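Local coordinates for protein synthesis inhibitor I (Hordeum vulgare, PDB 4FBC) that is a barley protein synthesis inhibitor of the ribosome-inactivating protein family that holds adenosine monophosphate in its pocket, at residues L172-F186 with G201-W214. The protein carries 3 engineered substitutions. Numbering follows the deposited sequence.
Sequences LMVNEATRFQTVSGF and GKIGNEMKAQVNGW. With AMP (adenosine monophosphate), chain E.
Arg-179 lays its extended side chain across one face of the Trp-214 indole. The methylene CD sits 3.7 Å from the centroid of the six-membered ring, nearly along the ring normal, in a CH-pi contact. Beyond it the guanidinium makes an off-centre cation-pi contact, its plane turned 43° from the indole. Phe-180 meets the same tryptophan obliquely, CZ lying 3.7 Å from Trp-214 CD1, and takes Gln-210 CB over one of its own faces.

Polar groups gather where Arg-179 reaches the ligand. Its NH1 donates to N3 of AMP (3.2 Å) and forms a salt bridge with Glu-176, whose OE1 is approached from above the carboxylate plane; NH2 is held by the backbone oxygen of Asn-86. Glu-176 also bonds Tyr-119, while two waters link its carboxylate to Val-211 O and AMP O2'. Methyl CG1 of Val-211 lies against that carboxylate, 3.6 Å from Glu-176 CD. These bonds probably fix the guanidinium's rotation. Such a pocket, with the arginine and glutamate one helical turn apart and a tryptophan beside them, is characteristic of the ribosome-inactivating protein fold; here it lies where helix 157-179 ends and helix 214-225 begins. Farther along, Thr-182 OG1 donates to Gln-210 OE1 (2.6 Å), the two side chains arriving from opposite directions, and Gln-210 NE2 is bound by Met-243 O.

Apolar packing joins helices 181-190 and 205-211, which cross at -130° in the short segments compared. Val-211 CG2 touches Val-183 CG2. Met-207, bent at chi3 (-68°), brings CE to 3.9 Å from Phe-186 CD1, while SD lies obliquely to the ring, 5.2 Å from its centroid, in a Met-aromatic contact. The Phe-186 ring points its edge at Gly-201 C (3.6 Å from CZ), and CE2 meets Ile-203 CG2, beside Leu-134 of strand 134-135.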
ATOM      1  N   LEU A 172       6.343   2.854   1.782  1.00 16.51           N
ATOM      2  CA  LEU A 172       7.132   1.768   1.233  1.00 15.09           C
ATOM      3  C   LEU A 172       6.999   0.493   2.056  1.00 14.35           C
ATOM      4  O   LEU A 172       6.812  -0.587   1.497  1.00 16.53           O
ATOM      5  CB  LEU A 172       8.595   2.190   1.090  1.00 16.50           C
ATOM      6  CG  LEU A 172       8.850   3.113  -0.101  1.00 18.63           C
ATOM      7  CD1 LEU A 172      10.139   3.886   0.112  1.00 19.82           C
ATOM      8  CD2 LEU A 172       8.919   2.302  -1.393  1.00 16.16           C
ATOM      9  N   MET A 173       7.049   0.619   3.381  1.00 15.22           N
ATOM     10  CA  MET A 173       7.103  -0.570   4.238  1.00 15.45           C
ATOM     11  C   MET A 173       5.736  -1.169   4.555  1.00 17.27           C
ATOM     12  O   MET A 173       5.640  -2.316   5.020  1.00 17.84           O
ATOM     13  CB  MET A 173       7.892  -0.259   5.510  1.00 13.89           C
ATOM     14  CG  MET A 173       9.354   0.088   5.201  1.00 20.13           C
ATOM     15  SD  MET A 173      10.340   0.362   6.684  1.00 18.79           S
ATOM     16  CE  MET A 173      10.742  -1.337   7.148  1.00 18.04           C
ATOM     17  N   VAL A 174       4.677  -0.407   4.293  1.00 14.28           N
ATOM     18  CA  VAL A 174       3.316  -0.904   4.461  1.00 13.33           C
ATOM     19  C   VAL A 174       2.585  -0.998   3.116  1.00 14.14           C
ATOM     20  O   VAL A 174       2.278  -2.088   2.649  1.00 13.40           O
ATOM     21  CB  VAL A 174       2.504  -0.046   5.461  1.00 15.35           C
ATOM     22  CG1 VAL A 174       1.076  -0.560   5.581  1.00 13.28           C
ATOM     23  CG2 VAL A 174       3.174  -0.042   6.829  1.00 15.70           C
ATOM     24  N   ASN A 175       2.303   0.141   2.489  1.00 14.13           N
ATOM     25  CA  ASN A 175       1.489   0.122   1.271  1.00 16.72           C
ATOM     26  C   ASN A 175       2.131  -0.567   0.072  1.00 14.69           C
ATOM     27  O   ASN A 175       1.495  -1.422  -0.557  1.00 15.24           O
ATOM     28  CB  ASN A 175       1.048   1.541   0.889  1.00 14.92           C
ATOM     29  CG  ASN A 175       0.451   2.276   2.050  1.00 17.31           C
ATOM     30  OD1 ASN A 175       1.119   2.501   3.055  1.00 16.83           O
ATOM     31  ND2 ASN A 175      -0.818   2.661   1.928  1.00 16.97           N
ATOM     32  N   GLU A 176       3.379  -0.215  -0.250  1.00 14.09           N
ATOM     33  CA  GLU A 176       4.029  -0.835  -1.401  1.00 14.44           C
ATOM     34  C   GLU A 176       4.342  -2.297  -1.102  1.00 15.63           C
ATOM     35  O   GLU A 176       4.286  -3.148  -1.995  1.00 14.57           O
ATOM     36  CB  GLU A 176       5.305  -0.089  -1.825  1.00 15.42           C
ATOM     37  CG  GLU A 176       5.144   1.431  -2.035  1.00 14.29           C
ATOM     38  CD  GLU A 176       4.075   1.820  -3.061  1.00 18.22           C
ATOM     39  OE1 GLU A 176       3.589   0.951  -3.820  1.00 18.97           O
ATOM     40  OE2 GLU A 176       3.723   3.025  -3.110  1.00 19.66           O
ATOM     41  N   ALA A 177       4.658  -2.576   0.159  1.00 14.56           N
ATOM     42  CA  ALA A 177       4.869  -3.957   0.606  1.00 15.30           C
ATOM     43  C   ALA A 177       3.616  -4.798   0.363  1.00 13.67           C
ATOM     44  O   ALA A 177       3.697  -5.939  -0.093  1.00 13.05           O
ATOM     45  CB  ALA A 177       5.236  -3.972   2.072  1.00 14.61           C
ATOM     46  N   THR A 178       2.452  -4.241   0.674  1.00 13.93           N
ATOM     47  CA  THR A 178       1.188  -4.937   0.409  1.00 13.15           C
ATOM     48  C   THR A 178       1.006  -5.179  -1.095  1.00 13.72           C
ATOM     49  O   THR A 178       0.653  -6.283  -1.531  1.00 11.92           O
ATOM     50  CB  THR A 178       0.001  -4.139   0.995  1.00 13.93           C
ATOM     51  OG1 THR A 178       0.121  -4.079   2.426  1.00 16.17           O
ATOM     52  CG2 THR A 178      -1.321  -4.781   0.633  1.00 14.06           C
ATOM     53  N   ARG A 179       1.268  -4.150  -1.901  1.00 13.40           N
ATOM     54  CA  ARG A 179       1.092  -4.262  -3.344  1.00 12.55           C
ATOM     55  C   ARG A 179       2.036  -5.245  -4.033  1.00 13.82           C
ATOM     56  O   ARG A 179       1.655  -5.878  -5.016  1.00 12.64           O
ATOM     57  CB  ARG A 179       1.266  -2.896  -3.996  1.00 14.55           C
ATOM     58  CG  ARG A 179       0.099  -1.951  -3.748  1.00 16.26           C
ATOM     59  CD  ARG A 179       0.507  -0.537  -4.108  1.00 16.67           C
ATOM     60  NE  ARG A 179      -0.607   0.408  -3.977  1.00 16.43           N
ATOM     61  CZ  ARG A 179      -0.458   1.695  -3.684  1.00 20.71           C
ATOM     62  NH1 ARG A 179       0.755   2.191  -3.488  1.00 17.16           N
ATOM     63  NH2 ARG A 179      -1.521   2.491  -3.601  1.00 18.48           N
ATOM     64  N   PHE A 180       3.263  -5.358  -3.533  1.00 11.72           N
ATOM     65  CA  PHE A 180       4.313  -6.099  -4.236  1.00 12.86           C
ATOM     66  C   PHE A 180       5.036  -7.105  -3.365  1.00 10.43           C
ATOM     67  O   PHE A 180       5.547  -6.750  -2.303  1.00 12.88           O
ATOM     68  CB  PHE A 180       5.362  -5.131  -4.801  1.00 13.81           C
ATOM     69  CG  PHE A 180       4.810  -4.173  -5.796  1.00 13.72           C
ATOM     70  CD1 PHE A 180       4.522  -4.593  -7.088  1.00 15.62           C
ATOM     71  CD2 PHE A 180       4.556  -2.858  -5.436  1.00 18.18           C
ATOM     72  CE1 PHE A 180       3.989  -3.704  -8.011  1.00 14.53           C
ATOM     73  CE2 PHE A 180       4.027  -1.971  -6.351  1.00 15.32           C
ATOM     74  CZ  PHE A 180       3.750  -2.398  -7.637  1.00 13.56           C
ATOM     75  N   GLN A 181       5.088  -8.350  -3.831  1.00 11.53           N
ATOM     76  CA  GLN A 181       5.842  -9.405  -3.135  1.00 12.34           C
ATOM     77  C   GLN A 181       7.334  -9.116  -3.151  1.00 15.69           C
ATOM     78  O   GLN A 181       8.077  -9.558  -2.269  1.00 13.91           O
ATOM     79  CB  GLN A 181       5.581 -10.772  -3.778  1.00 12.23           C
ATOM     80  CG  GLN A 181       4.105 -11.176  -3.819  1.00 11.52           C
ATOM     81  CD  GLN A 181       3.929 -12.664  -4.029  1.00 13.72           C
ATOM     82  OE1 GLN A 181       4.281 -13.464  -3.159  1.00 17.11           O
ATOM     83  NE2 GLN A 181       3.397 -13.050  -5.187  1.00 12.82           N
ATOM     84  N   THR A 182       7.781  -8.392  -4.169  1.00 15.00           N
ATOM     85  CA  THR A 182       9.189  -8.004  -4.247  1.00 15.20           C
ATOM     86  C   THR A 182       9.528  -7.070  -3.087  1.00 15.82           C
ATOM     87  O   THR A 182      10.511  -7.284  -2.363  1.00 16.07           O
ATOM     88  CB  THR A 182       9.492  -7.301  -5.566  1.00 14.62           C
ATOM     89  OG1 THR A 182       8.441  -6.366  -5.830  1.00 13.51           O
ATOM     90  CG2 THR A 182       9.587  -8.305  -6.717  1.00 14.68           C
ATOM     91  N   VAL A 183       8.708  -6.038  -2.899  1.00 17.23           N
ATOM     92  CA  VAL A 183       8.933  -5.080  -1.821  1.00 16.82           C
ATOM     93  C   VAL A 183       8.760  -5.697  -0.424  1.00 16.54           C
ATOM     94  O   VAL A 183       9.564  -5.435   0.472  1.00 16.74           O
ATOM     95  CB  VAL A 183       8.049  -3.838  -1.983  1.00 15.16           C
ATOM     96  CG1 VAL A 183       8.233  -2.883  -0.804  1.00 15.84           C
ATOM     97  CG2 VAL A 183       8.368  -3.136  -3.318  1.00 15.23           C
ATOM     98  N   SER A 184       7.732  -6.523  -0.234  1.00 13.63           N
ATOM     99  CA  SER A 184       7.498  -7.117   1.084  1.00 15.12           C
ATOM    100  C   SER A 184       8.627  -8.085   1.431  1.00 15.01           C
ATOM    101  O   SER A 184       9.084  -8.135   2.578  1.00 15.68           O
ATOM    102  CB  SER A 184       6.122  -7.800   1.172  1.00 15.02           C
ATOM    103  OG  SER A 184       6.044  -8.986   0.388  1.00 14.95           O
ATOM    104  N   GLY A 185       9.087  -8.834   0.431  1.00 15.20           N
ATOM    105  CA  GLY A 185      10.202  -9.747   0.624  1.00 16.19           C
ATOM    106  C   GLY A 185      11.490  -8.998   0.953  1.00 18.06           C
ATOM    107  O   GLY A 185      12.270  -9.434   1.806  1.00 18.69           O
ATOM    108  N   PHE A 186      11.721  -7.882   0.263  1.00 15.74           N
ATOM    109  CA  PHE A 186      12.879  -7.015   0.526  1.00 20.27           C
ATOM    110  C   PHE A 186      12.873  -6.470   1.961  1.00 22.97           C
ATOM    111  O   PHE A 186      13.890  -6.527   2.672  1.00 22.11           O
ATOM    112  CB  PHE A 186      12.925  -5.870  -0.501  1.00 21.74           C
ATOM    113  CG  PHE A 186      13.972  -4.808  -0.204  1.00 22.77           C
ATOM    114  CD1 PHE A 186      15.283  -4.969  -0.628  1.00 30.50           C
ATOM    115  CD2 PHE A 186      13.624  -3.641   0.471  1.00 24.43           C
ATOM    116  CE1 PHE A 186      16.247  -3.988  -0.365  1.00 29.74           C
ATOM    117  CE2 PHE A 186      14.582  -2.656   0.748  1.00 27.34           C
ATOM    118  CZ  PHE A 186      15.889  -2.831   0.327  1.00 25.04           C
ATOM    119  N   GLY A 201      18.476  -0.791   4.049  1.00 28.29           N
ATOM    120  CA  GLY A 201      18.703  -0.990   2.630  1.00 24.96           C
ATOM    121  C   GLY A 201      17.807  -0.100   1.794  1.00 21.38           C
ATOM    122  O   GLY A 201      16.814   0.430   2.288  1.00 25.58           O
ATOM    123  N   LYS A 202      18.173   0.071   0.526  1.00 27.08           N
ATOM    124  CA  LYS A 202      17.380   0.858  -0.409  1.00 25.66           C
ATOM    125  C   LYS A 202      16.945  -0.026  -1.579  1.00 21.83           C
ATOM    126  O   LYS A 202      17.666  -0.944  -1.985  1.00 23.71           O
ATOM    127  CB  LYS A 202      18.180   2.083  -0.887  1.00 27.49           C
ATOM    128  CG  LYS A 202      18.576   3.014   0.252  1.00 30.58           C
ATOM    129  CD  LYS A 202      19.379   4.234  -0.201  1.00 31.16           C
ATOM    130  CE  LYS A 202      19.665   5.149   0.994  1.00 37.04           C
ATOM    131  NZ  LYS A 202      20.231   6.475   0.599  1.00 38.26           N
ATOM    132  N   ILE A 203      15.758   0.234  -2.118  1.00 25.95           N
ATOM    133  CA  ILE A 203      15.265  -0.575  -3.231  1.00 23.83           C
ATOM    134  C   ILE A 203      16.050  -0.280  -4.505  1.00 23.99           C
ATOM    135  O   ILE A 203      16.586   0.821  -4.679  1.00 26.02           O
ATOM    136  CB  ILE A 203      13.750  -0.343  -3.496  1.00 23.03           C
ATOM    137  CG1 ILE A 203      13.518   1.013  -4.170  1.00 25.93           C
ATOM    138  CG2 ILE A 203      12.938  -0.467  -2.206  1.00 23.41           C
ATOM    139  CD1 ILE A 203      12.050   1.339  -4.386  1.00 24.40           C
ATOM    140  N   GLY A 204      16.116  -1.258  -5.400  1.00 20.01           N
ATOM    141  CA  GLY A 204      16.788  -1.079  -6.676  1.00 24.16           C
ATOM    142  C   GLY A 204      15.853  -0.517  -7.728  1.00 21.26           C
ATOM    143  O   GLY A 204      14.692  -0.221  -7.435  1.00 18.18           O
ATOM    144  N   ASN A 205      16.350  -0.379  -8.953  1.00 23.18           N
ATOM    145  CA  ASN A 205      15.571   0.213 -10.039  1.00 20.41           C
ATOM    146  C   ASN A 205      14.356  -0.596 -10.483  1.00 21.81           C
ATOM    147  O   ASN A 205      13.349  -0.010 -10.892  1.00 21.39           O
ATOM    148  CB  ASN A 205      16.462   0.500 -11.252  1.00 25.99           C
ATOM    149  CG  ASN A 205      17.374   1.689 -11.031  1.00 28.15           C
ATOM    150  OD1 ASN A 205      17.094   2.550 -10.196  1.00 30.59           O
ATOM    151  ND2 ASN A 205      18.475   1.739 -11.777  1.00 28.24           N
ATOM    152  N   GLU A 206      14.451  -1.925 -10.427  1.00 17.46           N
ATOM    153  CA  GLU A 206      13.318  -2.776 -10.804  1.00 18.95           C
ATOM    154  C   GLU A 206      12.121  -2.542  -9.890  1.00 18.25           C
ATOM    155  O   GLU A 206      10.997  -2.359 -10.369  1.00 19.04           O
ATOM    156  CB  GLU A 206      13.700  -4.266 -10.794  1.00 17.52           C
ATOM    157  CG  GLU A 206      14.732  -4.677 -11.838  1.00 18.75           C
ATOM    158  CD  GLU A 206      16.160  -4.449 -11.379  1.00 20.70           C
ATOM    159  OE1 GLU A 206      16.362  -3.972 -10.244  1.00 22.41           O
ATOM    160  OE2 GLU A 206      17.092  -4.749 -12.157  1.00 27.92           O
ATOM    161  N   MET A 207      12.360  -2.536  -8.578  1.00 19.44           N
ATOM    162  CA  MET A 207      11.289  -2.285  -7.618  1.00 16.20           C
ATOM    163  C   MET A 207      10.762  -0.853  -7.702  1.00 19.36           C
ATOM    164  O   MET A 207       9.561  -0.625  -7.529  1.00 17.80           O
ATOM    165  CB  MET A 207      11.711  -2.640  -6.184  1.00 20.85           C
ATOM    166  CG  MET A 207      11.638  -4.136  -5.903  1.00 22.51           C
ATOM    167  SD  MET A 207      11.973  -4.521  -4.171  1.00 27.29           S
ATOM    168  CE  MET A 207      13.703  -4.105  -4.066  1.00 23.82           C
ATOM    169  N   LYS A 208      11.652   0.106  -7.973  1.00 18.19           N
ATOM    170  CA  LYS A 208      11.211   1.480  -8.190  1.00 19.30           C
ATOM    171  C   LYS A 208      10.243   1.515  -9.367  1.00 18.99           C
ATOM    172  O   LYS A 208       9.178   2.117  -9.270  1.00 18.14           O
ATOM    173  CB  LYS A 208      12.394   2.434  -8.439  1.00 19.64           C
ATOM    174  CG  LYS A 208      11.948   3.833  -8.886  1.00 20.92           C
ATOM    175  CD  LYS A 208      13.091   4.845  -8.857  1.00 23.66           C
ATOM    176  CE  LYS A 208      14.199   4.486  -9.842  1.00 28.54           C
ATOM    177  NZ  LYS A 208      15.390   5.385  -9.658  1.00 29.13           N
ATOM    178  N   ALA A 209      10.603   0.844 -10.462  1.00 16.96           N
ATOM    179  CA  ALA A 209       9.743   0.792 -11.651  1.00 17.55           C
ATOM    180  C   ALA A 209       8.405   0.127 -11.338  1.00 20.36           C
ATOM    181  O   ALA A 209       7.342   0.603 -11.770  1.00 19.44           O
ATOM    182  CB  ALA A 209      10.446   0.075 -12.792  1.00 20.08           C
ATOM    183  N   GLN A 210       8.458  -0.972 -10.584  1.00 15.26           N
ATOM    184  CA  GLN A 210       7.246  -1.657 -10.130  1.00 15.26           C
ATOM    185  C   GLN A 210       6.356  -0.732  -9.310  1.00 15.54           C
ATOM    186  O   GLN A 210       5.162  -0.575  -9.616  1.00 17.00           O
ATOM    187  CB  GLN A 210       7.614  -2.900  -9.303  1.00 14.41           C
ATOM    188  CG  GLN A 210       8.268  -4.024 -10.114  1.00 15.69           C
ATOM    189  CD  GLN A 210       9.091  -4.956  -9.250  1.00 13.53           C
ATOM    190  OE1 GLN A 210       8.932  -4.986  -8.028  1.00 16.25           O
ATOM    191  NE2 GLN A 210       9.987  -5.707  -9.873  1.00 16.10           N
ATOM    192  N   VAL A 211       6.934  -0.114  -8.282  1.00 16.52           N
ATOM    193  CA  VAL A 211       6.193   0.821  -7.433  1.00 15.96           C
ATOM    194  C   VAL A 211       5.550   1.945  -8.259  1.00 18.78           C
ATOM    195  O   VAL A 211       4.389   2.306  -8.036  1.00 19.81           O
ATOM    196  CB  VAL A 211       7.080   1.402  -6.309  1.00 19.40           C
ATOM    197  CG1 VAL A 211       6.400   2.595  -5.647  1.00 19.76           C
ATOM    198  CG2 VAL A 211       7.381   0.320  -5.260  1.00 18.04           C
ATOM    199  N   ASN A 212       6.290   2.462  -9.236  1.00 20.19           N
ATOM    200  CA  ASN A 212       5.780   3.547 -10.082  1.00 19.89           C
ATOM    201  C   ASN A 212       4.862   3.090 -11.231  1.00 22.49           C
ATOM    202  O   ASN A 212       4.383   3.918 -12.016  1.00 19.81           O
ATOM    203  CB  ASN A 212       6.948   4.390 -10.621  1.00 22.87           C
ATOM    204  CG  ASN A 212       7.596   5.255  -9.548  1.00 21.26           C
ATOM    205  OD1 ASN A 212       6.966   5.614  -8.546  1.00 22.00           O
ATOM    206  ND2 ASN A 212       8.863   5.605  -9.761  1.00 23.28           N
ATOM    207  N   GLY A 213       4.602   1.784 -11.321  1.00 17.49           N
ATOM    208  CA  GLY A 213       3.773   1.230 -12.383  1.00 17.64           C
ATOM    209  C   GLY A 213       2.811   0.121 -11.955  1.00 17.74           C
ATOM    210  O   GLY A 213       2.556  -0.821 -12.708  1.00 15.77           O
ATOM    211  N   TRP A 214       2.261   0.238 -10.755  1.00 17.19           N
ATOM    212  CA  TRP A 214       1.364  -0.785 -10.214  1.00 15.70           C
ATOM    213  C   TRP A 214       0.166  -1.050 -11.132  1.00 16.12           C
ATOM    214  O   TRP A 214      -0.179  -2.195 -11.400  1.00 15.50           O
ATOM    215  CB  TRP A 214       0.893  -0.358  -8.826  1.00 15.22           C
ATOM    216  CG  TRP A 214      -0.005  -1.325  -8.096  1.00 17.34           C
ATOM    217  CD1 TRP A 214       0.128  -2.682  -8.004  1.00 16.09           C
ATOM    218  CD2 TRP A 214      -1.163  -0.980  -7.332  1.00 13.82           C
ATOM    219  NE1 TRP A 214      -0.893  -3.203  -7.232  1.00 16.01           N
ATOM    220  CE2 TRP A 214      -1.692  -2.178  -6.805  1.00 16.01           C
ATOM    221  CE3 TRP A 214      -1.806   0.230  -7.044  1.00 17.12           C
ATOM    222  CZ2 TRP A 214      -2.840  -2.199  -6.008  1.00 14.94           C
ATOM    223  CZ3 TRP A 214      -2.932   0.212  -6.248  1.00 13.99           C
ATOM    224  CH2 TRP A 214      -3.444  -0.992  -5.739  1.00 16.82           C
TER
HETATM  225  P   AMP E 301      -2.143   8.879  -9.337  1.00 64.40           P
HETATM  226  O1P AMP E 301      -1.476  10.138  -8.820  1.00 54.92           O
HETATM  227  O2P AMP E 301      -2.200   8.660 -10.834  1.00 55.05           O
HETATM  228  O3P AMP E 301      -3.540   8.771  -8.758  1.00 44.30           O
HETATM  229  O5' AMP E 301      -1.490   7.604  -8.633  1.00 47.54           O
HETATM  230  C5' AMP E 301      -0.490   6.833  -9.287  1.00 42.52           C
HETATM  231  C4' AMP E 301       0.070   5.776  -8.367  1.00 33.85           C
HETATM  232  O4' AMP E 301       0.811   6.411  -7.292  1.00 37.03           O
HETATM  233  C3' AMP E 301      -0.960   4.908  -7.651  1.00 36.45           C
HETATM  234  O3' AMP E 301      -1.440   3.838  -8.452  1.00 36.58           O
HETATM  235  C2' AMP E 301      -0.215   4.454  -6.402  1.00 34.10           C
HETATM  236  O2' AMP E 301       0.657   3.366  -6.709  1.00 29.63           O
HETATM  237  C1' AMP E 301       0.638   5.691  -6.089  1.00 33.88           C
HETATM  238  N9  AMP E 301       0.002   6.586  -5.092  1.00 30.22           N
HETATM  239  C8  AMP E 301      -0.463   7.836  -5.328  1.00 32.33           C
HETATM  240  N7  AMP E 301      -0.977   8.405  -4.205  1.00 31.81           N
HETATM  241  C5  AMP E 301      -0.835   7.506  -3.205  1.00 27.44           C
HETATM  242  C6  AMP E 301      -1.153   7.457  -1.753  1.00 27.68           C
HETATM  243  N6  AMP E 301      -1.748   8.512  -1.132  1.00 24.52           N
HETATM  244  N1  AMP E 301      -0.826   6.325  -1.071  1.00 23.20           N
HETATM  245  C2  AMP E 301      -0.241   5.270  -1.680  1.00 21.64           C
HETATM  246  N3  AMP E 301       0.082   5.248  -2.988  1.00 25.91           N
HETATM  247  C4  AMP E 301      -0.179   6.318  -3.791  1.00 30.31           C
HETATM  248  O   HOH W   1       2.600   1.311  -6.258  1.00 23.49           O
HETATM  249  O   HOH W   2       3.102   3.966  -5.863  1.00 28.15           O